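Local coordinates for protein cytochrome C3 (PDB 1UP9) that carries four covalently attached heme c groups in a single chain and probably serves as an electron-transfer protein, at residues 8-11 with 16-19; 20-25 with 32-37; 66-71 with 77-82. One frame throughout, in Å; residues are numbered along the deposited sequence. Where two conformers were deposited one is given.

Contact 1: 8-11 with 16-19. With HEC (heme c), chain E.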
loop_
_atom_site.group_PDB
_atom_site.type_symbol
_atom_site.label_atom_id
_atom_site.label_comp_id
_atom_site.label_asym_id
_atom_site.label_seq_id
_atom_site.Cartn_x
_atom_site.Cartn_y
_atom_site.Cartn_z
ATOM N N PRO A 8 3.022 -3.081 13.390
ATOM C CA PRO A 8 2.048 -2.691 12.380
ATOM C C PRO A 8 1.571 -1.256 12.610
ATOM O O PRO A 8 1.406 -0.846 13.754
ATOM C CB PRO A 8 0.938 -3.725 12.585
ATOM C CG PRO A 8 1.674 -4.937 13.136
ATOM C CD PRO A 8 2.620 -4.317 14.149
ATOM N N VAL A 9 1.382 -0.520 11.530
ATOM C CA VAL A 9 0.892 0.866 11.604
ATOM C C VAL A 9 -0.437 1.011 10.917
ATOM O O VAL A 9 -0.735 0.252 9.971
ATOM C CB VAL A 9 1.892 1.856 10.981
ATOM C CG1 VAL A 9 3.189 1.815 11.794
ATOM C CG2 VAL A 9 2.232 1.556 9.521
ATOM N N GLU A 10 -1.254 1.978 11.325
ATOM C CA GLU A 10 -2.537 2.179 10.684
ATOM C C GLU A 10 -2.443 2.804 9.290
ATOM O O GLU A 10 -1.746 3.817 9.082
ATOM C CB GLU A 10 -3.405 3.182 11.505
ATOM C CG GLU A 10 -3.894 2.581 12.810
ATOM C CD GLU A 10 -5.062 3.281 13.473
ATOM O OE1 GLU A 10 -4.642 4.397 13.915
ATOM O OE2 GLU A 10 -6.246 2.834 13.687
ATOM N N VAL A 11 -3.202 2.321 8.350
ATOM C CA VAL A 11 -3.442 3.006 7.086
ATOM C C VAL A 11 -4.939 3.332 7.092
ATOM O O VAL A 11 -5.776 2.455 6.893
ATOM C CB VAL A 11 -3.084 2.143 5.871
ATOM C CG1 VAL A 11 -3.184 3.002 4.599
ATOM C CG2 VAL A 11 -1.690 1.554 5.948
ATOM N N LYS A 16 -12.453 2.540 6.749
ATOM C CA LYS A 16 -11.767 1.338 7.207
ATOM C C LYS A 16 -10.342 1.721 7.576
ATOM O O LYS A 16 -9.799 2.651 6.966
ATOM C CB LYS A 16 -11.688 0.227 6.163
ATOM C CG LYS A 16 -13.012 -0.376 5.753
ATOM C CD LYS A 16 -12.711 -1.549 4.771
ATOM C CE LYS A 16 -13.977 -2.223 4.274
ATOM N NZ LYS A 16 -13.736 -3.497 3.543
ATOM N N THR A 17 -9.788 0.998 8.530
ATOM C CA THR A 17 -8.349 1.141 8.779
ATOM C C THR A 17 -7.718 -0.232 8.574
ATOM O O THR A 17 -8.241 -1.240 9.063
ATOM C CB THR A 17 -8.111 1.650 10.208
ATOM O OG1 THR A 17 -8.611 2.993 10.307
ATOM C CG2 THR A 17 -6.635 1.617 10.535
ATOM N N VAL A 18 -6.608 -0.258 7.836
ATOM C CA VAL A 18 -5.905 -1.522 7.610
ATOM C C VAL A 18 -4.541 -1.363 8.291
ATOM O O VAL A 18 -3.897 -0.322 8.150
ATOM C CB VAL A 18 -5.826 -1.772 6.101
ATOM C CG1 VAL A 18 -4.736 -2.820 5.794
ATOM C CG2 VAL A 18 -7.181 -2.195 5.513
ATOM N N MET A 19 -4.148 -2.432 8.987
ATOM C CA MET A 19 -2.817 -2.385 9.571
ATOM C C MET A 19 -1.768 -2.864 8.564
ATOM O O MET A 19 -1.943 -3.902 7.897
ATOM C CB MET A 19 -2.755 -3.229 10.840
ATOM C CG MET A 19 -3.814 -2.772 11.860
ATOM S SD MET A 19 -3.651 -1.037 12.395
ATOM C CE MET A 19 -2.166 -1.098 13.398
HETATM FE FE HEC E . -8.842 -2.944 0.783
HETATM C CHA HEC E . -9.476 -0.035 2.459
HETATM C CHB HEC E . -11.976 -2.793 -0.524
HETATM C CHC HEC E . -8.315 -5.984 -0.650
HETATM C CHD HEC E . -5.592 -2.844 1.796
HETATM N NA HEC E . -10.408 -1.730 0.990
HETATM C C1A HEC E . -10.517 -0.601 1.774
HETATM C C2A HEC E . -11.858 -0.074 1.756
HETATM C C3A HEC E . -12.555 -0.829 0.907
HETATM C C4A HEC E . -11.675 -1.848 0.423
HETATM C CMA HEC E . -14.015 -0.694 0.460
HETATM C CAA HEC E . -12.300 1.139 2.602
HETATM C CBA HEC E . -11.968 2.449 1.882
HETATM C CGA HEC E . -12.130 3.646 2.812
HETATM O O1A HEC E . -12.314 3.407 4.025
HETATM O O2A HEC E . -12.039 4.773 2.299
HETATM N NB HEC E . -9.923 -4.136 -0.380
HETATM C C1B HEC E . -11.142 -3.837 -0.921
HETATM C C2B HEC E . -11.436 -4.822 -1.926
HETATM C C3B HEC E . -10.478 -5.765 -1.918
HETATM C C4B HEC E . -9.505 -5.353 -0.933
HETATM C CMB HEC E . -12.702 -4.774 -2.794
HETATM C CAB HEC E . -10.346 -7.070 -2.714
HETATM C CBB HEC E . -9.932 -6.800 -4.176
HETATM N NC HEC E . -7.305 -4.163 0.632
HETATM C C1C HEC E . -7.293 -5.456 0.105
HETATM C C2C HEC E . -6.048 -6.128 0.399
HETATM C C3C HEC E . -5.287 -5.236 1.041
HETATM C C4C HEC E . -6.041 -3.998 1.181
HETATM C CMC HEC E . -5.773 -7.604 0.042
HETATM C CAC HEC E . -3.898 -5.348 1.632
HETATM C CBC HEC E . -2.833 -5.794 0.595
HETATM N ND HEC E . -7.737 -1.634 1.803
HETATM C C1D HEC E . -6.389 -1.749 2.066
HETATM C C2D HEC E . -5.929 -0.543 2.701
HETATM C C3D HEC E . -6.996 0.244 2.947
HETATM C C4D HEC E . -8.155 -0.457 2.396
HETATM C CMD HEC E . -4.483 -0.232 3.058
HETATM C CAD HEC E . -7.042 1.606 3.655
HETATM C CBD HEC E . -6.580 2.778 2.749
HETATM C CGD HEC E . -7.594 3.094 1.694
HETATM O O1D HEC E . -8.419 4.016 1.888
HETATM O O2D HEC E . -7.615 2.387 0.660
#
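Met19 meets Glu10 and Pro8 across one face of a small antiparallel hairpin, strands 9-12 and 17-20. All three torsions of Met19 lie near -60°, which folds its chain back over the neighbouring strand instead of letting it run out into solvent. SD thereby rests on Glu10 CG at 3.6 Å, and CE reaches the carbonyl oxygen Pro8 O, also at 3.6 Å. An unbranched, flexible thioether suits this place, because it can curl over backbone and aliphatic carbon alike. Glu10 CG touches both Met19 SD and Thr17 CG2; farther out, the carboxylate oxygen OE2 of Glu10 rests on that Thr17 methyl, CG2, at 3.4 Å, while OE1 has a long, weak ion pair with Lys12.

The opposite face of the hairpin belongs to Val11 and Val18, a hydrogen-bonded pair whose backbones are tied in both directions. Val11 N donates to Val18 O at 2.7 Å (153° at the hydrogen), and Val18 N returns a straighter bond to Val11 O at 3.0 Å (169°). Glu10 and Met19 form the next, non-hydrogen-bonded pair; beside it Met19 CA approaches Val9 O in a CA-H...O contact. The beta-branched valines fit extended backbone and present mainly their branched hydrocarbon ends to the heme. CG2 of Val18 lies 3.5 Å from the pyrrole atom C2D, while CG1 of Val11 meets the heme methyl and propionate carbons. Where the strand 17-20 begins, Lys16 N donates to the propionate oxygen O1A at 2.9 Å, and the aliphatic chain of Lys16 runs along the pyrrole ring bearing that propionate. The chemistry thus divides by face: a flexible, partly polar cover toward solvent, and valines packed on the pyrrole that carries C2D, to which Lys16 adds a polar grip on a propionate.

Contact 2: 20-25 with 32-37. With HEC (heme c), chain B; SO4 (sulfate ion), chain F.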
loop_
_atom_site.group_PDB
_atom_site.type_symbol
_atom_site.label_atom_id
_atom_site.label_comp_id
_atom_site.label_asym_id
_atom_site.label_seq_id
_atom_site.Cartn_x
_atom_site.Cartn_y
_atom_site.Cartn_z
ATOM N N PHE A 20 -0.687 -2.084 8.497
ATOM C CA PHE A 20 0.381 -2.406 7.553
ATOM C C PHE A 20 1.616 -2.889 8.337
ATOM O O PHE A 20 2.168 -2.109 9.160
ATOM C CB PHE A 20 0.731 -1.190 6.667
ATOM C CG PHE A 20 1.976 -1.507 5.826
ATOM C CD1 PHE A 20 1.915 -2.322 4.715
ATOM C CD2 PHE A 20 3.205 -0.950 6.220
ATOM C CE1 PHE A 20 3.053 -2.610 4.001
ATOM C CE2 PHE A 20 4.352 -1.229 5.499
ATOM C CZ PHE A 20 4.270 -2.056 4.388
ATOM N N PRO A 21 2.085 -4.105 8.119
ATOM C CA PRO A 21 3.302 -4.583 8.777
ATOM C C PRO A 21 4.550 -4.394 7.924
ATOM O O PRO A 21 4.599 -4.931 6.786
ATOM C CB PRO A 21 3.013 -6.106 8.915
ATOM C CG PRO A 21 2.173 -6.461 7.734
ATOM C CD PRO A 21 1.499 -5.183 7.281
ATOM N N HIS A 22 5.540 -3.662 8.406
ATOM C CA HIS A 22 6.755 -3.511 7.624
ATOM C C HIS A 22 7.555 -4.808 7.584
ATOM O O HIS A 22 8.300 -5.030 6.595
ATOM C CB HIS A 22 7.684 -2.397 8.146
ATOM C CG HIS A 22 7.226 -1.057 7.662
ATOM N ND1 HIS A 22 6.193 -0.331 8.236
ATOM C CD2 HIS A 22 7.642 -0.275 6.655
ATOM C CE1 HIS A 22 6.023 0.827 7.602
ATOM N NE2 HIS A 22 6.906 0.899 6.605
ATOM N N ALA A 23 7.520 -5.703 8.581
ATOM C CA ALA A 23 8.469 -6.805 8.660
ATOM C C ALA A 23 8.419 -7.720 7.445
ATOM O O ALA A 23 9.512 -8.064 6.953
ATOM C CB ALA A 23 8.293 -7.640 9.911
ATOM N N PRO A 24 7.287 -8.170 6.922
ATOM C CA PRO A 24 7.261 -9.001 5.721
ATOM C C PRO A 24 7.864 -8.323 4.500
ATOM O O PRO A 24 8.148 -9.021 3.508
ATOM C CB PRO A 24 5.756 -9.281 5.521
ATOM C CG PRO A 24 5.205 -9.196 6.914
ATOM C CD PRO A 24 5.923 -7.998 7.504
ATOM N N HIS A 25 7.984 -6.990 4.591
ATOM C CA HIS A 25 8.454 -6.212 3.444
ATOM C C HIS A 25 9.896 -5.812 3.631
ATOM O O HIS A 25 10.372 -4.910 2.924
ATOM C CB HIS A 25 7.538 -4.981 3.280
ATOM C CG HIS A 25 6.097 -5.359 3.067
ATOM N ND1 HIS A 25 5.190 -5.399 4.124
ATOM C CD2 HIS A 25 5.415 -5.772 1.993
ATOM C CE1 HIS A 25 4.014 -5.781 3.684
ATOM N NE2 HIS A 25 4.126 -6.036 2.369
ATOM N N THR A 32 10.189 1.676 -3.089
ATOM C CA THR A 32 9.088 1.101 -3.873
ATOM C C THR A 32 7.756 1.678 -3.438
ATOM O O THR A 32 6.868 1.955 -4.264
ATOM C CB THR A 32 9.091 -0.411 -3.645
ATOM O OG1 THR A 32 10.304 -0.891 -4.277
ATOM C CG2 THR A 32 7.853 -1.047 -4.269
ATOM N N CYS A 33 7.623 1.850 -2.114
ATOM C CA CYS A 33 6.378 2.376 -1.539
ATOM C C CYS A 33 6.471 3.879 -1.278
ATOM O O CYS A 33 5.624 4.630 -1.729
ATOM C CB CYS A 33 6.055 1.619 -0.240
ATOM S SG CYS A 33 5.858 -0.143 -0.626
ATOM N N HIS A 34 7.509 4.208 -0.523
ATOM C CA HIS A 34 7.776 5.618 -0.196
ATOM C C HIS A 34 8.504 6.228 -1.368
ATOM O O HIS A 34 9.710 6.515 -1.336
ATOM C CB HIS A 34 8.608 5.702 1.069
ATOM C CG HIS A 34 7.920 5.116 2.259
ATOM N ND1 HIS A 34 6.891 5.756 2.939
ATOM C CD2 HIS A 34 8.126 3.951 2.921
ATOM C CE1 HIS A 34 6.497 4.987 3.962
ATOM N NE2 HIS A 34 7.223 3.889 3.965
ATOM N N HIS A 35 7.773 6.414 -2.471
ATOM C CA HIS A 35 8.410 6.771 -3.719
ATOM C C HIS A 35 8.884 8.227 -3.654
ATOM O O HIS A 35 8.412 9.045 -2.857
ATOM C CB HIS A 35 7.466 6.587 -4.885
ATOM C CG HIS A 35 6.207 7.371 -4.771
ATOM N ND1 HIS A 35 6.164 8.694 -5.137
ATOM C CD2 HIS A 35 4.968 7.042 -4.323
ATOM C CE1 HIS A 35 4.935 9.147 -4.917
ATOM N NE2 HIS A 35 4.174 8.182 -4.428
ATOM N N LEU A 36 9.845 8.560 -4.519
ATOM C CA LEU A 36 10.276 9.954 -4.589
ATOM C C LEU A 36 9.131 10.873 -5.011
ATOM O O LEU A 36 8.240 10.502 -5.793
ATOM C CB LEU A 36 11.448 10.103 -5.595
ATOM C CG LEU A 36 12.688 9.255 -5.276
ATOM C CD1 LEU A 36 13.772 9.554 -6.325
ATOM C CD2 LEU A 36 13.208 9.441 -3.862
ATOM N N VAL A 37 9.138 12.111 -4.534
ATOM C CA VAL A 37 8.195 13.123 -4.993
ATOM C C VAL A 37 9.000 14.374 -5.295
ATOM O O VAL A 37 9.792 14.826 -4.459
ATOM C CB VAL A 37 7.156 13.420 -3.887
ATOM C CG1 VAL A 37 6.263 14.557 -4.312
ATOM C CG2 VAL A 37 6.344 12.161 -3.568
HETATM FE FE HEC B . 7.102 2.414 5.299
HETATM C CHA HEC B . 4.722 3.950 7.228
HETATM C CHB HEC B . 9.498 4.152 6.837
HETATM C CHC HEC B . 9.464 0.472 3.728
HETATM C CHD HEC B . 4.683 1.131 3.217
HETATM N NA HEC B . 7.121 3.735 6.801
HETATM C C1A HEC B . 6.033 4.337 7.444
HETATM C C2A HEC B . 6.503 5.380 8.335
HETATM C C3A HEC B . 7.838 5.404 8.238
HETATM C C4A HEC B . 8.228 4.411 7.258
HETATM C CMA HEC B . 8.843 6.280 9.015
HETATM C CAA HEC B . 5.609 6.278 9.185
HETATM C CBA HEC B . 5.184 7.527 8.377
HETATM C CGA HEC B . 4.118 7.216 7.339
HETATM O O1A HEC B . 4.459 7.261 6.126
HETATM O O2A HEC B . 2.977 6.937 7.803
HETATM N NB HEC B . 9.090 2.294 5.355
HETATM C C1B HEC B . 9.936 3.151 6.013
HETATM C C2B HEC B . 11.319 2.833 5.698
HETATM C C3B HEC B . 11.290 1.771 4.858
HETATM C C4B HEC B . 9.905 1.460 4.601
HETATM C CMB HEC B . 12.510 3.587 6.285
HETATM C CAB HEC B . 12.430 0.969 4.246
HETATM C CBB HEC B . 13.400 0.419 5.324
HETATM N NC HEC B . 7.067 1.097 3.804
HETATM C C1C HEC B . 8.150 0.366 3.293
HETATM C C2C HEC B . 7.712 -0.484 2.217
HETATM C C3C HEC B . 6.422 -0.265 2.064
HETATM C C4C HEC B . 5.987 0.692 3.041
HETATM C CMC HEC B . 8.704 -1.361 1.443
HETATM C CAC HEC B . 5.469 -0.843 1.006
HETATM C CBC HEC B . 5.513 -2.389 0.854
HETATM N ND HEC B . 5.110 2.551 5.228
HETATM C C1D HEC B . 4.296 1.952 4.267
HETATM C C2D HEC B . 2.919 2.300 4.558
HETATM C C3D HEC B . 2.908 3.078 5.665
HETATM C C4D HEC B . 4.281 3.239 6.104
HETATM C CMD HEC B . 1.744 1.833 3.722
HETATM C CAD HEC B . 1.689 3.715 6.343
HETATM C CBD HEC B . 1.513 5.167 5.838
HETATM C CGD HEC B . 0.174 5.785 6.144
HETATM O O1D HEC B . -0.352 6.418 5.205
HETATM O O2D HEC B . -0.326 5.636 7.241
HETATM S S SO4 F . 5.528 -5.087 11.565
HETATM O O1 SO4 F . 5.950 -6.371 10.733
HETATM O O2 SO4 F . 6.642 -4.878 12.483
HETATM O O3 SO4 F . 5.253 -4.029 10.862
HETATM O O4 SO4 F . 4.482 -5.514 12.451
#
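His22 and His34 approach from two non-helical backbones and meet at an iron, forming the bis-histidine heme site characteristic of class III cytochromes c. His22 lies in the loop that follows strand 17-20, just before a 3-10 turn at 23-24, and its carbonyl accepts from His25 N. His34 closes the Cys-X-X-Cys-His heme-attachment sequence that starts at Cys30; it is the centre of an inverse gamma turn, with a weak bond from His35 N to Cys33 O, a geometry consistent with His34 and the next residue, His35, pointing to different hemes.

The two segments bury little of each other because the porphyrin stands between them. NE2 of His22 and NE2 of His34 each bind the iron at 2.0 Å from opposite sides, 4.0 Å apart, with their imidazoles nearly coplanar and both edge-on to the heme above the line to the meso carbon CHA. Cys33 SG is bonded to the vinyl-derived carbon CAC at 1.8 Å, fixing the macrocycle beside His34. The flat, apolar ring of Phe20 lies nearly parallel to the porphyrin, carried there by a CG anti to the backbone N (chi1 172°), and its CE2 is 3.3 Å from the meso carbon CHD. The same rim atom stands over the centre of the His22 ring, which probably restricts rotation of that imidazole.

Histidine suits the neighbouring positions too, since one nitrogen can bind metal while the other is steered by the backbone. His25, paired with His83 on another heme, donates from ND1 to Pro21 O at 2.8 Å, Pro21 O lying in the plane of the His25 imidazole. His35, which shares a further heme with His52, directs ND1 to Leu36 O at 2.8 Å, the donor standing 52° above that carbonyl's plane.

Contact 3: 66-71 with 77-82. Unlike the reference sequence in segment 66-71: Arg71 (reference Lys). With HEC (heme c), chain E.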
loop_
_atom_site.group_PDB
_atom_site.type_symbol
_atom_site.label_atom_id
_atom_site.label_comp_id
_atom_site.label_asym_id
_atom_site.label_seq_id
_atom_site.Cartn_x
_atom_site.Cartn_y
_atom_site.Cartn_z
ATOM N N TYR A 66 -7.249 3.882 -4.738
ATOM C CA TYR A 66 -6.715 3.499 -6.051
ATOM C C TYR A 66 -5.264 3.101 -5.921
ATOM O O TYR A 66 -4.780 2.118 -6.450
ATOM C CB TYR A 66 -6.851 4.698 -7.001
ATOM C CG TYR A 66 -6.496 4.376 -8.417
ATOM C CD1 TYR A 66 -7.269 3.552 -9.189
ATOM C CD2 TYR A 66 -5.343 4.954 -8.942
ATOM C CE1 TYR A 66 -6.867 3.311 -10.489
ATOM C CE2 TYR A 66 -4.957 4.712 -10.230
ATOM C CZ TYR A 66 -5.728 3.884 -10.992
ATOM O OH TYR A 66 -5.298 3.680 -12.288
ATOM N N VAL A 67 -4.471 3.892 -5.158
ATOM C CA VAL A 67 -3.037 3.594 -5.109
ATOM C C VAL A 67 -2.762 2.363 -4.252
ATOM O O VAL A 67 -1.682 1.769 -4.384
ATOM C CB VAL A 67 -2.141 4.764 -4.654
ATOM C CG1 VAL A 67 -2.370 6.000 -5.517
ATOM C CG2 VAL A 67 -2.314 5.116 -3.172
ATOM N N VAL A 68 -3.714 1.935 -3.433
ATOM C CA VAL A 68 -3.553 0.663 -2.710
ATOM C C VAL A 68 -4.006 -0.489 -3.573
ATOM O O VAL A 68 -3.376 -1.555 -3.607
ATOM C CB VAL A 68 -4.388 0.781 -1.423
ATOM C CG1 VAL A 68 -4.654 -0.594 -0.816
ATOM C CG2 VAL A 68 -3.695 1.733 -0.450
ATOM N N HIS A 69 -5.160 -0.388 -4.250
ATOM C CA HIS A 69 -5.866 -1.546 -4.751
ATOM C C HIS A 69 -5.737 -1.696 -6.287
ATOM O O HIS A 69 -6.065 -2.795 -6.771
ATOM C CB HIS A 69 -7.365 -1.481 -4.425
ATOM C CG HIS A 69 -7.703 -1.473 -2.962
ATOM N ND1 HIS A 69 -7.758 -0.301 -2.239
ATOM C CD2 HIS A 69 -8.050 -2.448 -2.094
ATOM C CE1 HIS A 69 -8.092 -0.596 -0.970
ATOM N NE2 HIS A 69 -8.283 -1.903 -0.850
ATOM N N ALA A 70 -5.310 -0.677 -7.020
ATOM C CA ALA A 70 -5.313 -0.810 -8.460
ATOM C C ALA A 70 -4.333 -1.901 -8.882
ATOM O O ALA A 70 -3.249 -2.008 -8.345
ATOM C CB ALA A 70 -4.921 0.482 -9.154
ATOM N N ARG A 71 -4.801 -2.651 -9.874
ATOM C CA ARG A 71 -3.861 -3.617 -10.443
ATOM C C ARG A 71 -3.488 -3.138 -11.850
ATOM O O ARG A 71 -2.932 -3.902 -12.614
ATOM C CB ARG A 71 -4.482 -4.998 -10.395
ATOM N N THR A 77 4.300 1.109 -7.640
ATOM C CA THR A 77 3.708 -0.189 -7.374
ATOM C C THR A 77 2.724 -0.085 -6.220
ATOM O O THR A 77 3.058 0.341 -5.098
ATOM C CB THR A 77 4.836 -1.185 -7.006
ATOM O OG1 THR A 77 5.714 -1.290 -8.156
ATOM C CG2 THR A 77 4.316 -2.572 -6.726
ATOM N N SER A 78 1.483 -0.491 -6.468
ATOM C CA SER A 78 0.464 -0.609 -5.447
ATOM C C SER A 78 0.561 -1.940 -4.702
ATOM O O SER A 78 1.190 -2.911 -5.087
ATOM C CB SER A 78 -0.950 -0.507 -6.071
ATOM O OG SER A 78 -1.154 -1.764 -6.733
ATOM N N CYS A 79 -0.137 -1.956 -3.545
ATOM C CA CYS A 79 -0.166 -3.171 -2.728
ATOM C C CYS A 79 -0.666 -4.352 -3.551
ATOM O O CYS A 79 -0.032 -5.411 -3.538
ATOM C CB CYS A 79 -1.124 -3.036 -1.536
ATOM S SG CYS A 79 -0.982 -1.469 -0.588
ATOM N N LEU A 80 -1.816 -4.168 -4.213
ATOM C CA LEU A 80 -2.407 -5.327 -4.901
ATOM C C LEU A 80 -1.613 -5.690 -6.140
ATOM O O LEU A 80 -1.620 -6.872 -6.515
ATOM C CB LEU A 80 -3.877 -5.058 -5.267
ATOM C CG LEU A 80 -4.905 -5.379 -4.213
ATOM C CD1 LEU A 80 -5.030 -6.898 -4.077
ATOM C CD2 LEU A 80 -4.542 -4.795 -2.875
ATOM N N ALA A 81 -0.917 -4.730 -6.785
ATOM C CA ALA A 81 -0.098 -5.102 -7.958
ATOM C C ALA A 81 1.006 -6.031 -7.547
ATOM O O ALA A 81 1.252 -7.082 -8.132
ATOM C CB ALA A 81 0.479 -3.850 -8.584
ATOM N N CYS A 82 1.740 -5.665 -6.490
ATOM C CA CYS A 82 2.827 -6.563 -6.089
ATOM C C CYS A 82 2.290 -7.833 -5.504
ATOM O O CYS A 82 2.770 -8.920 -5.837
ATOM C CB CYS A 82 3.750 -5.870 -5.050
ATOM S SG CYS A 82 5.091 -7.027 -4.630
HETATM FE FE HEC E . -8.842 -2.944 0.783
HETATM C CHA HEC E . -9.476 -0.035 2.459
HETATM C CHB HEC E . -11.976 -2.793 -0.524
HETATM C CHC HEC E . -8.315 -5.984 -0.650
HETATM C CHD HEC E . -5.592 -2.844 1.796
HETATM N NA HEC E . -10.408 -1.730 0.990
HETATM C C1A HEC E . -10.517 -0.601 1.774
HETATM C C2A HEC E . -11.858 -0.074 1.756
HETATM C C3A HEC E . -12.555 -0.829 0.907
HETATM C C4A HEC E . -11.675 -1.848 0.423
HETATM C CMA HEC E . -14.015 -0.694 0.460
HETATM C CAA HEC E . -12.300 1.139 2.602
HETATM C CBA HEC E . -11.968 2.449 1.882
HETATM C CGA HEC E . -12.130 3.646 2.812
HETATM O O1A HEC E . -12.314 3.407 4.025
HETATM O O2A HEC E . -12.039 4.773 2.299
HETATM N NB HEC E . -9.923 -4.136 -0.380
HETATM C C1B HEC E . -11.142 -3.837 -0.921
HETATM C C2B HEC E . -11.436 -4.822 -1.926
HETATM C C3B HEC E . -10.478 -5.765 -1.918
HETATM C C4B HEC E . -9.505 -5.353 -0.933
HETATM C CMB HEC E . -12.702 -4.774 -2.794
HETATM C CAB HEC E . -10.346 -7.070 -2.714
HETATM C CBB HEC E . -9.932 -6.800 -4.176
HETATM N NC HEC E . -7.305 -4.163 0.632
HETATM C C1C HEC E . -7.293 -5.456 0.105
HETATM C C2C HEC E . -6.048 -6.128 0.399
HETATM C C3C HEC E . -5.287 -5.236 1.041
HETATM C C4C HEC E . -6.041 -3.998 1.181
HETATM C CMC HEC E . -5.773 -7.604 0.042
HETATM C CAC HEC E . -3.898 -5.348 1.632
HETATM C CBC HEC E . -2.833 -5.794 0.595
HETATM N ND HEC E . -7.737 -1.634 1.803
HETATM C C1D HEC E . -6.389 -1.749 2.066
HETATM C C2D HEC E . -5.929 -0.543 2.701
HETATM C C3D HEC E . -6.996 0.244 2.947
HETATM C C4D HEC E . -8.155 -0.457 2.396
HETATM C CMD HEC E . -4.483 -0.232 3.058
HETATM C CAD HEC E . -7.042 1.606 3.655
HETATM C CBD HEC E . -6.580 2.778 2.749
HETATM C CGD HEC E . -7.594 3.094 1.694
HETATM O O1D HEC E . -8.419 4.016 1.888
HETATM O O2D HEC E . -7.615 2.387 0.660
HETATM O O HOH W 1 -0.005 0.864 -2.723
#
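The imidazole of His69 has Leu80 CD2 beside it obliquely, 4.3 Å from its CD2, and Val68 CG1 over one face, 3.4 Å above the plane and offset toward the rim; the ring of Tyr65 also stacks with it. Its edge faces the porphyrin, with the meso carbon CHA in the ring plane and NE2 binding the iron at 2.0 Å. ND1, the other nitrogen, donates to Tyr65 O, and His106 supplies the second axial ligand. The phenol ring of Tyr66, away from this heme though near another, carries Ala70 CB on one face.

Branched aliphatic residues suit the flanks of the imidazole, where it meets the porphyrin: Val68 CG1 touches the heme as well as Cys79 SG, and Leu80 CD2 packs near the pyrrole atom C2C. Polar links tie the C-terminal end of helix 64-69 to the N-terminal start of helix 79-89. Leu80 N donates to Val68 O at 3.1 Å, almost in line with the carbonyl bond, and a water bridges Val67 O and Cys79 N.

Ser78 is the N-cap of helix 79-89. Its OG sits between the backbone N and the carbonyl carbon (chi1 74°), a place from which it accepts from Ala81 N at 3.0 Å and donates to Ala70 O at 2.7 Å. A small hydroxyl can do both, closing the start of one helix and gripping the chain just after the other. Cys79 and Cys82 hold a different heme through thioethers and, with His83, make up the Cys-X-X-Cys-His signature of c-type cytochromes.

How the contacts relate
Contact 1 is the partly exposed one, a hairpin held by paired backbone bonds, whereas contacts 2 and 3 are buried among the hemes. Contact 2 follows directly from contact 1: Phe20 ends the strand that contact 1 begins, and its N lies 2.8 Å from Val9 O. Contacts 1 and 3 do not touch, yet both meet the same heme, one offering valines and a backbone donor, the other an axial histidine. Contacts 2 and 3 brush through Thr32 and Thr77, and both include heme-attachment cysteines. Contact 2 is joined through a shared iron, while the N-cap serine and a backbone amide give contact 3 direct hydrogen bonds across its segments.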